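Local coordinates for protein STN1 (PDB 3KEY) that regulates telomere length and protects chromosome ends, restraining telomerase loading through Cdc13, with this chain being its C-terminal double winged helix-turn-helix part, at residues A6-M11 with I135-K140; K20-S25 with F87-L92; D26-K31 with L59-F64; K93-Y98 with S119-K124; C111-V116 with G173-L178. One frame throughout, in Å; residues are numbered along the deposited sequence.

Contact 1: A6-M11 with I135-K140; sequences AKSNLM and IVDVFK
Lys-7 and Asp-137 form a salt bridge between helix 6-16 of the first winged helix-turn-helix (wHTH) region and helix 132-149 of the second. Lys-7 NZ donates to Asp-137 OD2 at 2.9 Å and meets it nearly along the C-O axis. The lysine chain runs out with CG anti to the backbone N (chi1 179°), then bends at chi3 (69°). It crosses the aspartate at about a right angle. NZ also makes a weak hydrogen bond to Gln-74 OE1.

Water extends the polar link. One water is 3.3 Å from Ser-8 OG and donates to Asp-137 OD2 at 3.1 Å. The carboxylate oxygen OD2 is therefore held by both the lysine and a water. A second water lies 2.9 Å from Ser-8 OG and donates only weakly to Asp-137 O. An alanine in place of Asp-137 would probably leave the Lys-7 ammonium without its charged mate and one bridging water without its acceptor.

The apolar part is slight: Met-11 SD is 4.5 Å from Val-138 CG2. Separately, Met-11 CE makes a van der Waals contact with the backbone oxygen Asp-137 O at 4.0 Å.

The two short helical segments cross at -66°, with axes 11.4 Å apart. Beside them, helix 90-108 touches Met-11 through Leu-92 and Val-138 through Phe-96. Leu-71 of helix 56-73 packs on Lys-7, and strand 173-180 lies against Phe-139.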
# COMPACT_ATOMS: atom_id res chain seq x y z
N ALA A 6 4.00 -8.37 3.64
CA ALA A 6 2.69 -9.01 3.59
C ALA A 6 1.60 -7.95 3.44
O ALA A 6 0.66 -8.10 2.67
CB ALA A 6 2.46 -9.84 4.86
N LYS A 7 1.76 -6.86 4.19
CA LYS A 7 0.83 -5.75 4.16
C LYS A 7 0.68 -5.20 2.73
O LYS A 7 -0.44 -4.99 2.26
CB LYS A 7 1.31 -4.64 5.10
CG LYS A 7 0.42 -3.41 5.13
CD LYS A 7 1.11 -2.26 5.84
CE LYS A 7 2.28 -1.75 5.02
NZ LYS A 7 3.08 -0.72 5.74
N SER A 8 1.80 -4.96 2.05
CA SER A 8 1.75 -4.44 0.69
C SER A 8 1.21 -5.47 -0.31
O SER A 8 0.67 -5.10 -1.34
CB SER A 8 3.12 -3.89 0.26
OG SER A 8 3.36 -2.60 0.81
N ASN A 9 1.36 -6.75 -0.01
CA ASN A 9 0.80 -7.78 -0.90
C ASN A 9 -0.73 -7.70 -0.82
O ASN A 9 -1.43 -7.82 -1.83
CB ASN A 9 1.28 -9.18 -0.51
CG ASN A 9 2.67 -9.50 -1.06
OD1 ASN A 9 3.00 -9.16 -2.19
ND2 ASN A 9 3.48 -10.18 -0.25
N LEU A 10 -1.25 -7.52 0.40
CA LEU A 10 -2.69 -7.39 0.58
C LEU A 10 -3.12 -6.08 -0.07
O LEU A 10 -4.17 -6.02 -0.71
CB LEU A 10 -3.07 -7.39 2.07
CG LEU A 10 -4.55 -7.12 2.34
CD1 LEU A 10 -5.42 -8.15 1.62
CD2 LEU A 10 -4.82 -7.14 3.83
N MET A 11 -2.31 -5.04 0.10
CA MET A 11 -2.62 -3.75 -0.50
C MET A 11 -2.79 -3.89 -2.01
O MET A 11 -3.75 -3.37 -2.59
CB MET A 11 -1.51 -2.73 -0.20
CG MET A 11 -1.74 -1.37 -0.87
SD MET A 11 -0.39 -0.18 -0.60
CE MET A 11 0.91 -0.89 -1.67
N ILE A 135 1.89 6.71 2.31
CA ILE A 135 2.23 7.35 1.05
C ILE A 135 3.52 6.77 0.48
O ILE A 135 3.65 6.61 -0.73
CB ILE A 135 2.37 8.88 1.22
CG1 ILE A 135 1.00 9.49 1.46
CG2 ILE A 135 2.96 9.49 -0.03
CD1 ILE A 135 1.04 10.98 1.73
N VAL A 136 4.47 6.46 1.36
CA VAL A 136 5.72 5.87 0.92
C VAL A 136 5.45 4.53 0.22
O VAL A 136 5.99 4.27 -0.85
CB VAL A 136 6.68 5.62 2.11
CG1 VAL A 136 7.84 4.72 1.68
CG2 VAL A 136 7.22 6.95 2.63
N ASP A 137 4.62 3.68 0.81
CA ASP A 137 4.37 2.39 0.17
C ASP A 137 3.63 2.53 -1.15
O ASP A 137 3.86 1.76 -2.08
CB ASP A 137 3.64 1.43 1.12
CG ASP A 137 4.53 0.99 2.28
OD1 ASP A 137 5.77 1.03 2.12
OD2 ASP A 137 4.01 0.60 3.35
N VAL A 138 2.75 3.52 -1.27
CA VAL A 138 2.05 3.70 -2.53
C VAL A 138 3.04 4.13 -3.62
O VAL A 138 3.05 3.56 -4.72
CB VAL A 138 0.90 4.74 -2.41
CG1 VAL A 138 0.30 5.02 -3.80
CG2 VAL A 138 -0.18 4.19 -1.48
N PHE A 139 3.89 5.10 -3.31
CA PHE A 139 4.88 5.57 -4.28
C PHE A 139 5.90 4.49 -4.65
O PHE A 139 6.30 4.39 -5.81
CB PHE A 139 5.58 6.85 -3.80
CG PHE A 139 4.80 8.11 -4.13
CD1 PHE A 139 3.77 8.55 -3.30
CD2 PHE A 139 5.07 8.82 -5.30
CE1 PHE A 139 3.02 9.68 -3.64
CE2 PHE A 139 4.33 9.95 -5.65
CZ PHE A 139 3.29 10.38 -4.82
N LYS A 140 6.33 3.68 -3.67
CA LYS A 140 7.27 2.61 -3.97
C LYS A 140 6.69 1.66 -5.03
O LYS A 140 7.36 1.30 -6.00
CB LYS A 140 7.63 1.82 -2.70
CG LYS A 140 8.68 2.49 -1.83
CD LYS A 140 9.03 1.66 -0.59
CE LYS A 140 10.20 2.28 0.18
NZ LYS A 140 10.52 1.49 1.41
O HOH W 1 5.31 -1.05 -0.65
O HOH W 2 5.35 -2.22 3.40

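Contact 2: K20-S25 with F87-L92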
# COMPACT_ATOMS: atom_id res chain seq x y z
N LYS A 20 -15.58 -0.76 -5.46
CA LYS A 20 -15.28 0.38 -4.60
C LYS A 20 -15.28 0.03 -3.12
O LYS A 20 -14.77 0.79 -2.30
CB LYS A 20 -16.28 1.50 -4.86
CG LYS A 20 -16.45 1.87 -6.32
CD LYS A 20 -17.64 2.79 -6.49
CE LYS A 20 -18.05 2.94 -7.95
NZ LYS A 20 -19.26 3.81 -8.04
N GLU A 21 -15.86 -1.11 -2.78
CA GLU A 21 -15.92 -1.55 -1.39
C GLU A 21 -15.99 -3.07 -1.33
O GLU A 21 -16.35 -3.73 -2.31
CB GLU A 21 -17.18 -0.99 -0.70
CG GLU A 21 -18.31 -2.03 -0.52
CD GLU A 21 -19.68 -1.39 -0.28
OE1 GLU A 21 -20.68 -2.12 -0.06
OE2 GLU A 21 -19.76 -0.14 -0.33
N ILE A 22 -15.66 -3.62 -0.16
CA ILE A 22 -15.73 -5.06 0.05
C ILE A 22 -15.85 -5.35 1.54
O ILE A 22 -15.24 -4.69 2.38
CB ILE A 22 -14.49 -5.79 -0.53
CG1 ILE A 22 -14.67 -7.30 -0.38
CG2 ILE A 22 -13.22 -5.34 0.19
CD1 ILE A 22 -13.64 -8.13 -1.13
N SER A 23 -16.66 -6.35 1.87
CA SER A 23 -16.84 -6.71 3.27
C SER A 23 -15.69 -7.58 3.73
O SER A 23 -15.02 -8.24 2.93
CB SER A 23 -18.16 -7.48 3.46
OG SER A 23 -18.10 -8.74 2.82
N ASN A 24 -15.46 -7.55 5.04
CA ASN A 24 -14.41 -8.31 5.69
C ASN A 24 -14.53 -9.81 5.34
O ASN A 24 -13.52 -10.46 5.06
CB ASN A 24 -14.55 -8.11 7.20
CG ASN A 24 -13.32 -8.52 7.97
OD1 ASN A 24 -12.24 -7.95 7.81
ND2 ASN A 24 -13.47 -9.52 8.84
N SER A 25 -15.75 -10.33 5.33
CA SER A 25 -15.96 -11.75 5.03
C SER A 25 -15.71 -12.10 3.56
O SER A 25 -15.17 -13.16 3.26
CB SER A 25 -17.37 -12.19 5.45
OG SER A 25 -18.38 -11.50 4.73
N PHE A 87 -15.19 -2.38 4.00
CA PHE A 87 -14.07 -1.47 3.77
C PHE A 87 -14.25 -0.65 2.51
O PHE A 87 -14.78 -1.12 1.50
CB PHE A 87 -12.75 -2.25 3.68
CG PHE A 87 -12.43 -3.03 4.91
CD1 PHE A 87 -12.73 -4.39 4.98
CD2 PHE A 87 -11.88 -2.41 6.02
CE1 PHE A 87 -12.48 -5.12 6.13
CE2 PHE A 87 -11.63 -3.13 7.19
CZ PHE A 87 -11.93 -4.48 7.25
N ASP A 88 -13.81 0.60 2.59
CA ASP A 88 -13.86 1.54 1.48
C ASP A 88 -12.51 1.40 0.77
O ASP A 88 -11.47 1.58 1.40
CB ASP A 88 -14.04 2.96 2.02
CG ASP A 88 -14.17 4.00 0.92
OD1 ASP A 88 -14.23 3.63 -0.27
OD2 ASP A 88 -14.23 5.19 1.27
N LEU A 89 -12.53 1.07 -0.51
CA LEU A 89 -11.29 0.90 -1.25
C LEU A 89 -10.91 2.15 -2.07
O LEU A 89 -9.82 2.23 -2.64
CB LEU A 89 -11.41 -0.32 -2.18
CG LEU A 89 -11.78 -1.64 -1.50
CD1 LEU A 89 -11.81 -2.75 -2.55
CD2 LEU A 89 -10.78 -1.97 -0.40
N LEU A 90 -11.81 3.13 -2.11
CA LEU A 90 -11.57 4.35 -2.87
C LEU A 90 -10.34 5.15 -2.42
O LEU A 90 -9.65 5.74 -3.25
CB LEU A 90 -12.80 5.25 -2.84
CG LEU A 90 -14.00 4.73 -3.63
CD1 LEU A 90 -15.13 5.77 -3.59
CD2 LEU A 90 -13.59 4.45 -5.06
N PRO A 91 -10.07 5.19 -1.11
CA PRO A 91 -8.89 5.95 -0.66
C PRO A 91 -7.62 5.39 -1.33
O PRO A 91 -6.76 6.14 -1.82
CB PRO A 91 -8.88 5.71 0.84
CG PRO A 91 -10.36 5.62 1.17
CD PRO A 91 -10.89 4.76 0.04
N LEU A 92 -7.53 4.06 -1.33
CA LEU A 92 -6.39 3.35 -1.89
C LEU A 92 -6.23 3.61 -3.38
O LEU A 92 -5.14 3.93 -3.87
CB LEU A 92 -6.54 1.85 -1.64
CG LEU A 92 -5.42 0.95 -2.18
CD1 LEU A 92 -4.08 1.41 -1.62
CD2 LEU A 92 -5.69 -0.50 -1.79
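This is an antiparallel strand pairing in the small three-stranded sheet of the first winged helix-turn-helix region. Edge strand 21-23 lies against the central strand 86-88. Ile-22 and Phe-87 are a hydrogen-bonded pair. Ile-22 N donates to Phe-87 O at 3.1 Å, and Phe-87 N to Ile-22 O at 2.8 Å. Glu-21 and Asp-88 are the next, non-hydrogen-bonded pair. The pairing runs on past the strand, where Leu-89 N donates to Lys-20 O at 2.9 Å.

On the face with Ile-22 and Phe-87, Ile-22 CG2 meets Leu-89 CD1 at 4.0 Å. Leu-14 of helix 6-16 touches Leu-89, and Val-72 of helix 56-73 touches Phe-87. On the other face, Glu-21 makes a salt bridge with Lys-80 of strand 78-81. Asp-88 OD1 accepts a capping bond from Leu-90 N, at the turn into the next helix. With CG anti to the backbone N (chi1 -164°), Asn-24 sets OD1 at the Phe-87 ring edge, 3.3 Å from Phe-87 CE1, amide and ring planes 53° apart.

Contact 3: D26-K31 with L59-F64; sequences DLYKLK and LEKEAF
Tyr-28 and Phe-64 each turn CG anti to the backbone N, with chi1 of -170° and 175°, and this brings their rings together. The result is a T-shaped, edge-to-face pair. The tyrosine supplies the edge and the phenylalanine the face. The ring planes are 72° apart and the centroids 4.8 Å apart. The touching corner is Tyr-28 CD2. It stands over the Phe-64 face, offset toward the rim, 3.3 Å from Phe-64 CG.

Tyr-28 CB adds a CH-pi contact over the same ring, 4.1 Å from the Phe-64 centroid. Leu-27 comes to another part of this ring. Its CD2 lies at the ring edge, 3.9 Å from Phe-64 CE1.

The hydroxyl end of the tyrosine lies against the first side-chain carbons of Glu-60 and Lys-61. Tyr-28 OH is 3.7 Å from Glu-60 CB and also 3.7 Å from Lys-61 CG. This hydroxyl is buried by the contact and has no polar partner in the model.

The contact joins helix 24-28 to helix 56-73 within the first winged helix-turn-helix region. Helix 31-47 packs beside it, where Arg-34 forms a salt bridge with Glu-60 and Thr-38 a hydrogen bond. Asn-24, at the start of helix 24-28, also touches Phe-64.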
# COMPACT_ATOMS: atom_id res chain seq x y z
N ASP A 26 -16.10 -11.21 2.64
CA ASP A 26 -15.86 -11.49 1.23
C ASP A 26 -14.38 -11.41 0.92
O ASP A 26 -13.86 -12.17 0.11
CB ASP A 26 -16.62 -10.51 0.34
CG ASP A 26 -18.11 -10.79 0.28
OD1 ASP A 26 -18.52 -11.91 0.68
OD2 ASP A 26 -18.87 -9.92 -0.17
N LEU A 27 -13.68 -10.48 1.58
CA LEU A 27 -12.26 -10.31 1.36
C LEU A 27 -11.47 -11.54 1.81
O LEU A 27 -10.58 -12.02 1.11
CB LEU A 27 -11.75 -9.07 2.11
CG LEU A 27 -10.26 -8.76 1.99
CD1 LEU A 27 -9.91 -8.52 0.53
CD2 LEU A 27 -9.91 -7.54 2.84
N TYR A 28 -11.82 -12.04 2.99
CA TYR A 28 -11.16 -13.20 3.58
C TYR A 28 -11.34 -14.48 2.75
O TYR A 28 -10.55 -15.41 2.88
CB TYR A 28 -11.69 -13.42 4.99
CG TYR A 28 -10.93 -14.45 5.79
CD1 TYR A 28 -11.38 -15.77 5.87
CD2 TYR A 28 -9.80 -14.09 6.51
CE1 TYR A 28 -10.70 -16.71 6.66
CE2 TYR A 28 -9.12 -15.01 7.30
CZ TYR A 28 -9.58 -16.32 7.38
OH TYR A 28 -8.93 -17.21 8.18
N LYS A 29 -12.37 -14.51 1.91
CA LYS A 29 -12.64 -15.68 1.07
C LYS A 29 -11.81 -15.72 -0.22
O LYS A 29 -11.79 -16.74 -0.91
CB LYS A 29 -14.13 -15.74 0.72
CG LYS A 29 -15.04 -15.99 1.91
CD LYS A 29 -16.50 -16.01 1.48
CE LYS A 29 -17.42 -16.20 2.68
NZ LYS A 29 -18.86 -16.12 2.29
N LEU A 30 -11.14 -14.62 -0.55
CA LEU A 30 -10.34 -14.57 -1.76
C LEU A 30 -9.10 -15.45 -1.65
O LEU A 30 -8.38 -15.41 -0.64
CB LEU A 30 -9.93 -13.13 -2.08
CG LEU A 30 -11.08 -12.18 -2.44
CD1 LEU A 30 -10.54 -10.78 -2.72
CD2 LEU A 30 -11.81 -12.72 -3.66
N LYS A 31 -8.85 -16.24 -2.69
CA LYS A 31 -7.71 -17.15 -2.72
C LYS A 31 -6.40 -16.43 -2.42
O LYS A 31 -5.65 -16.84 -1.53
CB LYS A 31 -7.61 -17.85 -4.08
CG LYS A 31 -6.53 -18.92 -4.14
CD LYS A 31 -6.53 -19.66 -5.48
CE LYS A 31 -5.52 -20.81 -5.46
NZ LYS A 31 -5.51 -21.60 -6.73
N LEU A 59 -5.06 -18.48 14.49
CA LEU A 59 -3.90 -17.69 14.13
C LEU A 59 -4.09 -16.98 12.80
O LEU A 59 -3.62 -15.85 12.62
CB LEU A 59 -2.64 -18.57 14.09
CG LEU A 59 -2.21 -19.12 15.45
CD1 LEU A 59 -1.11 -20.17 15.29
CD2 LEU A 59 -1.74 -17.97 16.32
N GLU A 60 -4.79 -17.63 11.86
CA GLU A 60 -5.06 -17.05 10.55
C GLU A 60 -6.01 -15.86 10.65
O GLU A 60 -5.81 -14.82 10.01
CB GLU A 60 -5.67 -18.09 9.60
CG GLU A 60 -4.72 -19.20 9.16
CD GLU A 60 -5.38 -20.20 8.23
OE1 GLU A 60 -6.45 -20.72 8.60
OE2 GLU A 60 -4.84 -20.46 7.14
N LYS A 61 -7.06 -16.00 11.46
CA LYS A 61 -8.01 -14.92 11.64
C LYS A 61 -7.33 -13.74 12.32
O LYS A 61 -7.64 -12.59 12.03
CB LYS A 61 -9.22 -15.42 12.42
CG LYS A 61 -10.08 -16.35 11.57
CD LYS A 61 -11.21 -17.00 12.32
CE LYS A 61 -12.05 -17.85 11.37
NZ LYS A 61 -13.18 -18.53 12.06
N GLU A 62 -6.37 -14.02 13.20
CA GLU A 62 -5.63 -12.97 13.88
C GLU A 62 -4.67 -12.29 12.89
O GLU A 62 -4.44 -11.08 12.96
CB GLU A 62 -4.85 -13.55 15.06
CG GLU A 62 -3.89 -12.58 15.73
CD GLU A 62 -3.23 -13.17 16.98
OE1 GLU A 62 -2.28 -12.55 17.48
OE2 GLU A 62 -3.68 -14.24 17.45
N ALA A 63 -4.11 -13.08 11.97
CA ALA A 63 -3.19 -12.55 10.97
C ALA A 63 -3.93 -11.61 10.03
O ALA A 63 -3.45 -10.53 9.70
CB ALA A 63 -2.55 -13.69 10.17
N PHE A 64 -5.11 -12.05 9.60
CA PHE A 64 -5.95 -11.29 8.69
C PHE A 64 -6.34 -9.95 9.31
O PHE A 64 -6.31 -8.92 8.65
CB PHE A 64 -7.19 -12.10 8.34
CG PHE A 64 -8.19 -11.37 7.49
CD1 PHE A 64 -7.86 -10.97 6.20
CD2 PHE A 64 -9.46 -11.09 7.98
CE1 PHE A 64 -8.79 -10.31 5.41
CE2 PHE A 64 -10.40 -10.43 7.19
CZ PHE A 64 -10.06 -10.04 5.90

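Contact 4: K93-Y98 with S119-K124; sequences KNLFEY and SHVQEK
Tyr-98 extends from helix 90-108 to meet Val-121 and Lys-124 of helix 118-125. Val-121 CG2 touches the outer end of the ring, 3.7 Å from Tyr-98 CE1 and 3.6 Å from Tyr-98 OH. Lys-124 CG comes to the ring edge at Tyr-98 CE2, at 3.6 Å. The lysine chain then bends at chi2 (66°), and its charged end leads away. The other valine methyl, Val-121 CG1, meets Leu-95 CD2 at 3.8 Å, the side chains crossing at about a right angle.

A serine in place of Tyr-98 would probably open a gap beside Val-121 CG2 and leave the Lys-124 methylenes without their apolar partner.

Farther out, Leu-125 touches both Leu-95 and Tyr-98. Ile-130 packs on Leu-95 and Val-121, and Ile-135 of helix 132-149 reaches Val-121. The short segments cross at 123°, with axes 11.5 Å apart. Helix 90-108, strand 113-117, helices 118-125 and 132-149, then two strands form the second wHTH. Here its first helix packs on the one that opens the helix-turn-helix.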
# COMPACT_ATOMS: atom_id res chain seq x y z
N LYS A 93 -7.32 3.44 -4.11
CA LYS A 93 -7.30 3.65 -5.54
C LYS A 93 -7.05 5.11 -5.92
O LYS A 93 -6.39 5.39 -6.93
CB LYS A 93 -8.60 3.13 -6.15
CG LYS A 93 -8.77 1.65 -5.88
CD LYS A 93 -10.01 1.08 -6.51
CE LYS A 93 -10.01 -0.43 -6.31
NZ LYS A 93 -11.08 -1.07 -7.10
N ASN A 94 -7.57 6.05 -5.12
CA ASN A 94 -7.34 7.46 -5.40
C ASN A 94 -5.88 7.82 -5.08
O ASN A 94 -5.29 8.69 -5.74
CB ASN A 94 -8.27 8.35 -4.57
CG ASN A 94 -9.71 8.27 -5.02
OD1 ASN A 94 -9.99 8.05 -6.20
ND2 ASN A 94 -10.63 8.45 -4.09
N LEU A 95 -5.30 7.18 -4.07
CA LEU A 95 -3.90 7.45 -3.70
C LEU A 95 -2.98 6.98 -4.81
O LEU A 95 -2.00 7.64 -5.15
CB LEU A 95 -3.54 6.74 -2.39
CG LEU A 95 -4.05 7.42 -1.13
CD1 LEU A 95 -3.93 6.51 0.09
CD2 LEU A 95 -3.27 8.71 -0.93
N PHE A 96 -3.31 5.83 -5.40
CA PHE A 96 -2.51 5.29 -6.49
C PHE A 96 -2.61 6.17 -7.72
O PHE A 96 -1.62 6.39 -8.41
CB PHE A 96 -2.95 3.86 -6.81
CG PHE A 96 -2.03 2.81 -6.27
CD1 PHE A 96 -0.93 2.40 -7.01
CD2 PHE A 96 -2.23 2.28 -5.00
CE1 PHE A 96 -0.03 1.46 -6.50
CE2 PHE A 96 -1.33 1.35 -4.47
CZ PHE A 96 -0.23 0.94 -5.22
N GLU A 97 -3.81 6.67 -8.02
CA GLU A 97 -3.98 7.55 -9.17
C GLU A 97 -3.13 8.79 -8.95
O GLU A 97 -2.36 9.19 -9.83
CB GLU A 97 -5.45 7.95 -9.34
CG GLU A 97 -6.22 7.08 -10.32
CD GLU A 97 -7.68 7.51 -10.47
OE1 GLU A 97 -7.93 8.74 -10.61
OE2 GLU A 97 -8.56 6.63 -10.45
N TYR A 98 -3.25 9.37 -7.76
CA TYR A 98 -2.48 10.56 -7.40
C TYR A 98 -0.96 10.34 -7.60
O TYR A 98 -0.28 11.16 -8.22
CB TYR A 98 -2.78 10.94 -5.95
CG TYR A 98 -2.04 12.14 -5.43
CD1 TYR A 98 -0.72 12.04 -4.97
CD2 TYR A 98 -2.66 13.39 -5.36
CE1 TYR A 98 -0.04 13.15 -4.46
CE2 TYR A 98 -2.00 14.51 -4.84
CZ TYR A 98 -0.69 14.38 -4.39
OH TYR A 98 -0.05 15.47 -3.86
N SER A 119 0.50 16.90 3.95
CA SER A 119 -0.68 17.76 4.06
C SER A 119 -1.33 18.01 2.70
O SER A 119 -2.55 18.08 2.60
CB SER A 119 -0.33 19.10 4.72
OG SER A 119 0.61 19.83 3.95
N HIS A 120 -0.52 18.16 1.65
CA HIS A 120 -1.07 18.39 0.31
C HIS A 120 -1.86 17.17 -0.16
O HIS A 120 -2.95 17.30 -0.74
CB HIS A 120 0.05 18.69 -0.70
CG HIS A 120 0.72 20.01 -0.47
ND1 HIS A 120 1.69 20.52 -1.31
CD2 HIS A 120 0.58 20.92 0.53
CE1 HIS A 120 2.11 21.68 -0.84
NE2 HIS A 120 1.45 21.95 0.28
N VAL A 121 -1.32 15.98 0.09
CA VAL A 121 -2.01 14.76 -0.30
C VAL A 121 -3.31 14.61 0.48
O VAL A 121 -4.33 14.22 -0.08
CB VAL A 121 -1.15 13.52 -0.03
CG1 VAL A 121 -1.92 12.27 -0.40
CG2 VAL A 121 0.16 13.62 -0.80
N GLN A 122 -3.27 14.92 1.78
CA GLN A 122 -4.46 14.82 2.62
C GLN A 122 -5.56 15.78 2.17
O GLN A 122 -6.74 15.41 2.13
CB GLN A 122 -4.10 15.09 4.08
CG GLN A 122 -2.96 14.23 4.60
CD GLN A 122 -2.58 14.53 6.03
OE1 GLN A 122 -2.43 15.69 6.42
NE2 GLN A 122 -2.40 13.48 6.83
N GLU A 123 -5.17 17.00 1.81
CA GLU A 123 -6.10 18.03 1.35
C GLU A 123 -6.67 17.73 -0.03
O GLU A 123 -7.87 17.87 -0.26
CB GLU A 123 -5.38 19.39 1.32
CG GLU A 123 -6.27 20.58 0.98
CD GLU A 123 -7.42 20.75 1.96
OE1 GLU A 123 -7.16 20.77 3.18
OE2 GLU A 123 -8.57 20.86 1.50
N LYS A 124 -5.80 17.30 -0.94
CA LYS A 124 -6.17 16.98 -2.31
C LYS A 124 -7.18 15.84 -2.44
O LYS A 124 -8.07 15.88 -3.28
CB LYS A 124 -4.92 16.61 -3.12
CG LYS A 124 -5.18 16.20 -4.56
CD LYS A 124 -5.72 17.38 -5.36
CE LYS A 124 -5.92 17.00 -6.81
NZ LYS A 124 -6.30 18.18 -7.62

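Contact 5: C111-V116 with G173-L178; sequences CYTGTV and GILLHL
Five backbone hydrogen bonds join Tyr-112, Gly-114 and Val-116 to Ile-174, Leu-176 and Leu-178. They pair edge strand 113-117 with central strand 173-180 in the antiparallel three-stranded sheet of the second wHTH region. Gly-114 N donates to Leu-176 O at 3.0 Å, and Leu-176 N to Gly-114 O at 2.8 Å. Val-116 N donates to Ile-174 O at 3.0 Å, and Ile-174 N to Val-116 O at 2.9 Å. Leu-178 N donates to Tyr-112 O at 2.8 Å. Thr-113 with His-177 and Thr-115 with Leu-175 are the non-hydrogen-bonded pairs.

Gly-173, Leu-175 and His-177 have backbone bonds with Asp-162, Asp-160 and Trp-158. Cys-111 O accepts from Tyr-180 OH, Tyr-112 OH bonds to Gln-110, and Thr-115 OG1 bonds weakly to Asp-162.

Val-116 CG2 meets Leu-176 CD1 at 3.8 Å on the face turned to helices 90-108 and 132-149. On the other face, Thr-113 CG2, anti to the backbone N, lies 3.5 Å from Leu-175 CD1. The pairing thus rests mainly on backbone bonds, with apolar side chains joining sheet to helices.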
# COMPACT_ATOMS: atom_id res chain seq x y z
N CYS A 111 12.55 15.96 -13.74
CA CYS A 111 12.88 16.40 -12.38
C CYS A 111 13.62 15.26 -11.68
O CYS A 111 13.16 14.11 -11.73
CB CYS A 111 11.61 16.73 -11.59
SG CYS A 111 11.91 17.07 -9.80
N TYR A 112 14.75 15.56 -11.04
CA TYR A 112 15.53 14.54 -10.34
C TYR A 112 15.18 14.40 -8.86
O TYR A 112 15.38 13.34 -8.26
CB TYR A 112 17.03 14.85 -10.44
CG TYR A 112 17.54 14.94 -11.86
CD1 TYR A 112 17.55 16.16 -12.53
CD2 TYR A 112 17.96 13.80 -12.54
CE1 TYR A 112 17.99 16.25 -13.85
CE2 TYR A 112 18.40 13.88 -13.86
CZ TYR A 112 18.41 15.10 -14.51
OH TYR A 112 18.84 15.19 -15.81
N THR A 113 14.66 15.47 -8.27
CA THR A 113 14.30 15.48 -6.86
C THR A 113 13.08 16.37 -6.64
O THR A 113 13.08 17.54 -7.01
CB THR A 113 15.46 16.05 -5.99
OG1 THR A 113 16.66 15.30 -6.25
CG2 THR A 113 15.13 15.93 -4.51
N GLY A 114 12.03 15.79 -6.06
CA GLY A 114 10.83 16.55 -5.81
C GLY A 114 10.16 16.17 -4.50
O GLY A 114 10.20 15.01 -4.09
N THR A 115 9.56 17.15 -3.84
CA THR A 115 8.90 16.89 -2.58
C THR A 115 7.41 16.62 -2.75
O THR A 115 6.76 17.19 -3.61
CB THR A 115 9.04 18.08 -1.61
OG1 THR A 115 10.37 18.13 -1.10
CG2 THR A 115 8.03 17.96 -0.45
N VAL A 116 6.90 15.73 -1.91
CA VAL A 116 5.49 15.40 -1.87
C VAL A 116 5.14 15.63 -0.39
O VAL A 116 5.54 14.86 0.46
CB VAL A 116 5.22 13.94 -2.25
CG1 VAL A 116 3.76 13.59 -1.92
CG2 VAL A 116 5.49 13.73 -3.74
N GLY A 173 6.43 15.01 4.91
CA GLY A 173 6.42 14.59 3.52
C GLY A 173 7.56 13.65 3.13
O GLY A 173 8.33 13.21 3.99
N ILE A 174 7.65 13.35 1.84
CA ILE A 174 8.69 12.48 1.33
C ILE A 174 9.42 13.19 0.20
O ILE A 174 8.93 14.18 -0.35
CB ILE A 174 8.10 11.13 0.81
CG1 ILE A 174 7.17 11.37 -0.38
CG2 ILE A 174 7.32 10.44 1.94
CD1 ILE A 174 6.61 10.08 -0.97
N LEU A 175 10.60 12.70 -0.13
CA LEU A 175 11.41 13.29 -1.18
C LEU A 175 11.68 12.21 -2.22
O LEU A 175 12.29 11.17 -1.92
CB LEU A 175 12.72 13.82 -0.57
CG LEU A 175 13.65 14.68 -1.43
CD1 LEU A 175 12.97 16.01 -1.73
CD2 LEU A 175 14.98 14.91 -0.69
N LEU A 176 11.19 12.43 -3.43
CA LEU A 176 11.38 11.47 -4.51
C LEU A 176 12.65 11.77 -5.31
O LEU A 176 12.88 12.90 -5.74
CB LEU A 176 10.18 11.50 -5.46
CG LEU A 176 8.79 11.32 -4.84
CD1 LEU A 176 7.74 11.58 -5.91
CD2 LEU A 176 8.63 9.91 -4.26
N HIS A 177 13.48 10.75 -5.50
CA HIS A 177 14.71 10.90 -6.29
C HIS A 177 14.53 10.05 -7.53
O HIS A 177 14.20 8.86 -7.43
CB HIS A 177 15.94 10.39 -5.53
CG HIS A 177 16.28 11.22 -4.33
ND1 HIS A 177 15.82 10.92 -3.06
CD2 HIS A 177 17.02 12.34 -4.20
CE1 HIS A 177 16.26 11.83 -2.21
NE2 HIS A 177 16.99 12.70 -2.88
N LEU A 178 14.73 10.64 -8.70
CA LEU A 178 14.59 9.92 -9.95
C LEU A 178 15.86 10.05 -10.79
O LEU A 178 16.42 11.14 -10.91
CB LEU A 178 13.39 10.46 -10.75
CG LEU A 178 12.04 10.50 -10.01
CD1 LEU A 178 10.98 11.19 -10.89
CD2 LEU A 178 11.61 9.08 -9.64

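In the fold
The five contacts span the two winged helix-turn-helix regions. Contact 3 lies in the first; contact 2 is in its sheet and runs over into the start of the second. They share helix 24-28. Contacts 4 and 5 lie in the second and touch through Val-121 and Val-116. Contact 1, close to the chain centre, packs on contacts 2, 4 and 5. Contacts 3 and 5 are farthest apart, about 36 Å between centres. Along the chain, contact 1 encloses contacts 2, 3 and 4, with contact 3 inside contact 2, and it alternates with contact 5. Helix 90-108 follows the first region's last strand and opens the second, so it and contact 1 tie the two units together.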